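Local coordinates for ribose 5-phosphate isomerase RpiB (Thermoanaerobacter tengcongensis, PDB 4EGS), which probably removes phosphate from phosphotyrosine through the low molecular weight phosphatase domain described here, the N-terminal part of a longer chain that also belongs to a sugar isomerase family, at residues C46-A51 and L117-S122; V37-T42 and G171-L176. One frame throughout, in Å; residues are numbered along the deposited sequence.

Along the chain the four segments come in the order 37-42, 46-51, 117-122 and 171-176, so both halves of contact 1 lie between those of contact 2. The centres of the two contacts are about 7 Å apart, near the middle of the chain. Strands 36-41 and 115-118 are neighbours in the parallel sheet and are probably joined by the backbone bonds Leu117 N to Leu38 O and Val40 N to Leu117 O. Contact 2 sets strand 36-41 against helix 159-179; contact 1 sets the start of helix 47-61 against the loop that follows strand 115-118. Segments 37-42 and 46-51 both contribute to one anion pocket, while the packing on helix 159-179 lies deeper in the core.

Contact 1 (C46-A51 and L117-S122)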
loop_
_atom_site.group_PDB
_atom_site.type_symbol
_atom_site.label_atom_id
_atom_site.label_comp_id
_atom_site.label_asym_id
_atom_site.label_seq_id
_atom_site.Cartn_x
_atom_site.Cartn_y
_atom_site.Cartn_z
ATOM N N CYS A 46 1.741 -13.156 -22.072
ATOM C CA CYS A 46 0.952 -12.035 -22.575
ATOM C C CYS A 46 0.488 -11.050 -21.496
ATOM O O CYS A 46 1.086 -9.989 -21.332
ATOM C CB CYS A 46 -0.232 -12.542 -23.404
ATOM S SG CYS A 46 0.262 -13.414 -24.917
ATOM N N ARG A 47 -0.568 -11.397 -20.764
ATOM C CA ARG A 47 -1.190 -10.454 -19.832
ATOM C C ARG A 47 -0.319 -10.115 -18.622
ATOM O O ARG A 47 -0.100 -8.942 -18.319
ATOM C CB ARG A 47 -2.538 -10.976 -19.334
ATOM C CG ARG A 47 -3.334 -11.786 -20.329
ATOM C CD ARG A 47 -3.741 -13.095 -19.680
ATOM N NE ARG A 47 -5.055 -13.565 -20.103
ATOM C CZ ARG A 47 -5.462 -14.823 -19.985
ATOM N NH1 ARG A 47 -4.650 -15.739 -19.476
ATOM N NH2 ARG A 47 -6.676 -15.169 -20.387
ATOM N N SER A 48 0.147 -11.143 -17.920
ATOM C CA SER A 48 0.978 -10.946 -16.730
ATOM C C SER A 48 2.233 -10.093 -16.962
ATOM O O SER A 48 2.530 -9.222 -16.148
ATOM C CB SER A 48 1.334 -12.281 -16.063
ATOM O OG SER A 48 0.250 -12.767 -15.292
ATOM N N PRO A 49 2.977 -10.340 -18.059
ATOM C CA PRO A 49 4.095 -9.425 -18.315
ATOM C C PRO A 49 3.611 -8.005 -18.598
ATOM O O PRO A 49 4.280 -7.045 -18.219
ATOM C CB PRO A 49 4.749 -10.013 -19.569
ATOM C CG PRO A 49 4.373 -11.449 -19.553
ATOM C CD PRO A 49 2.988 -11.486 -18.988
ATOM N N MET A 50 2.461 -7.885 -19.253
ATOM C CA MET A 50 1.872 -6.582 -19.548
ATOM C C MET A 50 1.362 -5.909 -18.281
ATOM O O MET A 50 1.648 -4.738 -18.033
ATOM C CB MET A 50 0.737 -6.713 -20.570
ATOM C CG MET A 50 1.207 -6.960 -21.997
ATOM S SD MET A 50 -0.122 -7.462 -23.113
ATOM C CE MET A 50 -1.052 -5.942 -23.256
ATOM N N ALA A 51 0.606 -6.658 -17.483
ATOM C CA ALA A 51 0.081 -6.151 -16.221
ATOM C C ALA A 51 1.217 -5.721 -15.299
ATOM O O ALA A 51 1.129 -4.694 -14.629
ATOM C CB ALA A 51 -0.783 -7.201 -15.545
ATOM N N LEU A 117 -2.533 -11.360 -7.803
ATOM C CA LEU A 117 -3.711 -11.129 -8.634
ATOM C C LEU A 117 -3.696 -11.951 -9.918
ATOM O O LEU A 117 -2.753 -11.878 -10.705
ATOM C CB LEU A 117 -3.846 -9.642 -8.971
ATOM C CG LEU A 117 -4.240 -8.721 -7.817
ATOM C CD1 LEU A 117 -4.402 -7.298 -8.311
ATOM C CD2 LEU A 117 -5.517 -9.211 -7.154
ATOM N N ALA A 118 -4.755 -12.725 -10.126
ATOM C CA ALA A 118 -4.889 -13.543 -11.324
ATOM C C ALA A 118 -5.691 -12.807 -12.392
ATOM O O ALA A 118 -6.645 -12.095 -12.081
ATOM C CB ALA A 118 -5.550 -14.866 -10.984
ATOM N N MET A 119 -5.299 -12.982 -13.650
ATOM C CA MET A 119 -5.999 -12.351 -14.762
ATOM C C MET A 119 -7.399 -12.926 -14.924
ATOM O O MET A 119 -8.332 -12.220 -15.308
ATOM C CB MET A 119 -5.213 -12.526 -16.062
ATOM C CG MET A 119 -3.882 -11.801 -16.077
ATOM S SD MET A 119 -4.075 -10.039 -15.765
ATOM C CE MET A 119 -3.028 -9.843 -14.327
ATOM N N ALA A 120 -7.540 -14.213 -14.624
ATOM C CA ALA A 120 -8.818 -14.896 -14.776
ATOM C C ALA A 120 -9.177 -15.700 -13.532
ATOM O O ALA A 120 -8.319 -15.995 -12.701
ATOM C CB ALA A 120 -8.792 -15.798 -15.998
ATOM N N PHE A 121 -10.452 -16.053 -13.418
ATOM C CA PHE A 121 -10.939 -16.843 -12.295
ATOM C C PHE A 121 -10.356 -18.252 -12.343
ATOM O O PHE A 121 -10.267 -18.934 -11.320
ATOM C CB PHE A 121 -12.468 -16.903 -12.315
ATOM C CG PHE A 121 -13.102 -16.650 -10.978
ATOM C CD1 PHE A 121 -13.040 -15.395 -10.395
ATOM C CD2 PHE A 121 -13.770 -17.662 -10.308
ATOM C CE1 PHE A 121 -13.625 -15.155 -9.168
ATOM C CE2 PHE A 121 -14.359 -17.427 -9.079
ATOM C CZ PHE A 121 -14.285 -16.172 -8.509
ATOM N N SER A 122 -9.961 -18.679 -13.538
ATOM C CA SER A 122 -9.336 -19.982 -13.727
ATOM C C SER A 122 -7.984 -20.037 -13.028
ATOM O O SER A 122 -7.673 -21.005 -12.333
ATOM C CB SER A 122 -9.158 -20.277 -15.217
ATOM O OG SER A 122 -8.276 -19.345 -15.822
#
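Arg47 NE gives a weak hydrogen bond to Val151 O, and Met119 CB packs over one face of the guanidinium group, 4.2 Å from Arg47 NE. The two side chains run past each other in opposite directions, so the contact is a long apolar brush and not a meeting of ends. Its nearest point is Arg47 CB against Met119 CG, at 3.6 Å; further out, Arg47 CD rests 3.8 Å from the same Met119 CG. Bends at chi2 and chi3 (129° and 145°) carry the arginine over the methionine and bring its head group toward the bicarbonate and Asp153.

Met119 is folded as well. A bend at chi2 (-57°) carries its sulfur back to 4.0 Å from Arg47 CB, and a further bend at chi3 brings the terminal CE methyl to 3.7 Å from Ala51 CB, one helical turn after Arg47. A flexible, unbranched thioether suits this place, since it can follow the helix surface from the arginine stem to the small alanine; alanine in turn lets the helix come close. Ser48 OG stands more loosely beside the methionine, 4.3 Å from Met119 CG, and also lies against strand 36-41 close to Cys41. Beyond Met119 the chain turns through Ala120, the N-cap residue of helix 121-130.

The helix starts at the end of a P-loop that runs from Cys41 to Arg47, a cysteine and an arginine separated by five residues, the signature of tyrosine phosphatases. Here the loop holds bicarbonate, and Arg47, predicted to belong to the active site, packs its stem on Met119 while its head group reaches the pocket that in relatives receives the phosphate.

Contact 2 (V37-T42 and G171-L176); sequences VLFVCT and GLIDKL. With BCT (bicarbonate ion), chain C.
Phe39 meets Leu176 and carries most of the contact, while the CG2 methyl of Val37, two residues earlier in the strand, sits over one face of the Phe39 ring, 4.3 Å above its plane and offset toward the rim. The CG of Phe39 stands beside the backbone N (chi1 -63°), which points the ring's outer end at helix 159-179. There Leu176 CD1 arrives from the opposite direction and meets the ring edge near its plane, 4.0 Å from Phe39 CZ. Ile173 comes in obliquely, its CG1 at 4.2 Å from Phe39 CZ. Ile173 and Leu176 lie three residues apart on the helix, so they form one apolar patch that receives the outer end of the ring.

At the end of the strand Cys41, the predicted nucleophile, places SG 3.5 Å from O3 of the bicarbonate. Thr42, next in the P-loop after Cys41, gives its backbone N-H to O2 of the ion at 3.1 Å, with an N-H...O angle of 150°; its OG1 is hydrogen-bonded to His123 NE2.

The chemistry thus divides along one strand. In its middle, at Phe39, the strand packs on the helix through buried hydrocarbon, whereas the Cys41-Thr42 end lies at the anion, to which Thr42 gives a backbone N-H, consistent with a phosphate pocket set at the end of an apolar core.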
loop_
_atom_site.group_PDB
_atom_site.type_symbol
_atom_site.label_atom_id
_atom_site.label_comp_id
_atom_site.label_asym_id
_atom_site.label_seq_id
_atom_site.Cartn_x
_atom_site.Cartn_y
_atom_site.Cartn_z
ATOM N N VAL A 37 3.431 -7.239 -5.562
ATOM C CA VAL A 37 2.199 -7.793 -6.112
ATOM C C VAL A 37 2.537 -8.799 -7.216
ATOM O O VAL A 37 3.384 -8.536 -8.071
ATOM C CB VAL A 37 1.236 -6.693 -6.628
ATOM C CG1 VAL A 37 1.944 -5.757 -7.591
ATOM C CG2 VAL A 37 0.007 -7.315 -7.279
ATOM N N LEU A 38 1.887 -9.958 -7.178
ATOM C CA LEU A 38 2.177 -11.033 -8.120
ATOM C C LEU A 38 1.037 -11.218 -9.118
ATOM O O LEU A 38 -0.048 -11.668 -8.754
ATOM C CB LEU A 38 2.403 -12.341 -7.360
ATOM C CG LEU A 38 3.493 -13.311 -7.825
ATOM C CD1 LEU A 38 3.184 -14.713 -7.323
ATOM C CD2 LEU A 38 3.677 -13.304 -9.336
ATOM N N PHE A 39 1.286 -10.878 -10.379
ATOM C CA PHE A 39 0.300 -11.103 -11.431
ATOM C C PHE A 39 0.424 -12.524 -11.974
ATOM O O PHE A 39 1.527 -12.993 -12.257
ATOM C CB PHE A 39 0.463 -10.085 -12.560
ATOM C CG PHE A 39 0.217 -8.665 -12.138
ATOM C CD1 PHE A 39 -1.063 -8.229 -11.837
ATOM C CD2 PHE A 39 1.264 -7.762 -12.052
ATOM C CE1 PHE A 39 -1.294 -6.924 -11.453
ATOM C CE2 PHE A 39 1.040 -6.455 -11.668
ATOM C CZ PHE A 39 -0.240 -6.035 -11.368
ATOM N N VAL A 40 -0.707 -13.206 -12.119
ATOM C CA VAL A 40 -0.692 -14.607 -12.527
ATOM C C VAL A 40 -1.377 -14.860 -13.866
ATOM O O VAL A 40 -2.541 -14.513 -14.067
ATOM C CB VAL A 40 -1.293 -15.525 -11.441
ATOM C CG1 VAL A 40 -1.564 -16.914 -12.001
ATOM C CG2 VAL A 40 -0.358 -15.604 -10.250
ATOM N N CYS A 41 -0.623 -15.467 -14.776
ATOM C CA CYS A 41 -1.112 -15.838 -16.094
ATOM C C CYS A 41 -1.234 -17.350 -16.159
ATOM O O CYS A 41 -1.064 -18.040 -15.153
ATOM C CB CYS A 41 -0.108 -15.389 -17.150
ATOM S SG CYS A 41 -0.761 -14.317 -18.422
ATOM N N THR A 42 -1.522 -17.866 -17.348
ATOM C CA THR A 42 -1.431 -19.299 -17.583
ATOM C C THR A 42 -0.005 -19.645 -17.990
ATOM O O THR A 42 0.606 -20.553 -17.429
ATOM C CB THR A 42 -2.408 -19.773 -18.675
ATOM O OG1 THR A 42 -3.744 -19.772 -18.157
ATOM C CG2 THR A 42 -2.057 -21.180 -19.129
ATOM N N GLY A 171 -6.376 0.447 -17.018
ATOM C CA GLY A 171 -7.490 0.992 -16.264
ATOM C C GLY A 171 -7.668 0.288 -14.933
ATOM O O GLY A 171 -7.940 0.924 -13.915
ATOM N N LEU A 172 -7.511 -1.032 -14.942
ATOM C CA LEU A 172 -7.646 -1.831 -13.730
ATOM C C LEU A 172 -6.509 -1.563 -12.752
ATOM O O LEU A 172 -6.719 -1.525 -11.540
ATOM C CB LEU A 172 -7.692 -3.321 -14.074
ATOM C CG LEU A 172 -8.910 -3.823 -14.848
ATOM C CD1 LEU A 172 -8.718 -5.280 -15.226
ATOM C CD2 LEU A 172 -10.184 -3.637 -14.039
ATOM N N ILE A 173 -5.302 -1.386 -13.280
ATOM C CA ILE A 173 -4.137 -1.117 -12.443
ATOM C C ILE A 173 -4.226 0.278 -11.811
ATOM O O ILE A 173 -3.725 0.504 -10.706
ATOM C CB ILE A 173 -2.807 -1.348 -13.216
ATOM C CG1 ILE A 173 -2.281 -2.762 -12.950
ATOM C CG2 ILE A 173 -1.743 -0.348 -12.815
ATOM C CD1 ILE A 173 -2.454 -3.722 -14.103
ATOM N N ASP A 174 -4.891 1.201 -12.503
ATOM C CA ASP A 174 -5.187 2.515 -11.936
ATOM C C ASP A 174 -5.987 2.379 -10.642
ATOM O O ASP A 174 -5.679 3.029 -9.641
ATOM C CB ASP A 174 -5.960 3.382 -12.935
ATOM C CG ASP A 174 -5.049 4.106 -13.909
ATOM O OD1 ASP A 174 -3.838 4.219 -13.624
ATOM O OD2 ASP A 174 -5.546 4.575 -14.955
ATOM N N LYS A 175 -7.010 1.530 -10.668
ATOM C CA LYS A 175 -7.816 1.264 -9.482
ATOM C C LYS A 175 -6.997 0.506 -8.446
ATOM O O LYS A 175 -7.139 0.728 -7.243
ATOM C CB LYS A 175 -9.061 0.449 -9.842
ATOM C CG LYS A 175 -9.916 1.041 -10.947
ATOM C CD LYS A 175 -11.272 0.350 -11.007
ATOM C CE LYS A 175 -11.970 0.598 -12.336
ATOM N NZ LYS A 175 -12.073 2.047 -12.665
ATOM N N LEU A 176 -6.145 -0.394 -8.930
ATOM C CA LEU A 176 -5.292 -1.210 -8.075
ATOM C C LEU A 176 -4.380 -0.329 -7.230
ATOM O O LEU A 176 -4.318 -0.470 -6.011
ATOM C CB LEU A 176 -4.436 -2.143 -8.937
ATOM C CG LEU A 176 -4.138 -3.567 -8.461
ATOM C CD1 LEU A 176 -2.825 -4.056 -9.061
ATOM C CD2 LEU A 176 -4.115 -3.676 -6.946
HETATM C C BCT C . -1.793 -16.316 -21.338
HETATM O O1 BCT C . -2.387 -15.113 -21.656
HETATM O O2 BCT C . -2.343 -16.938 -20.239
HETATM O O3 BCT C . -0.413 -16.267 -21.323
#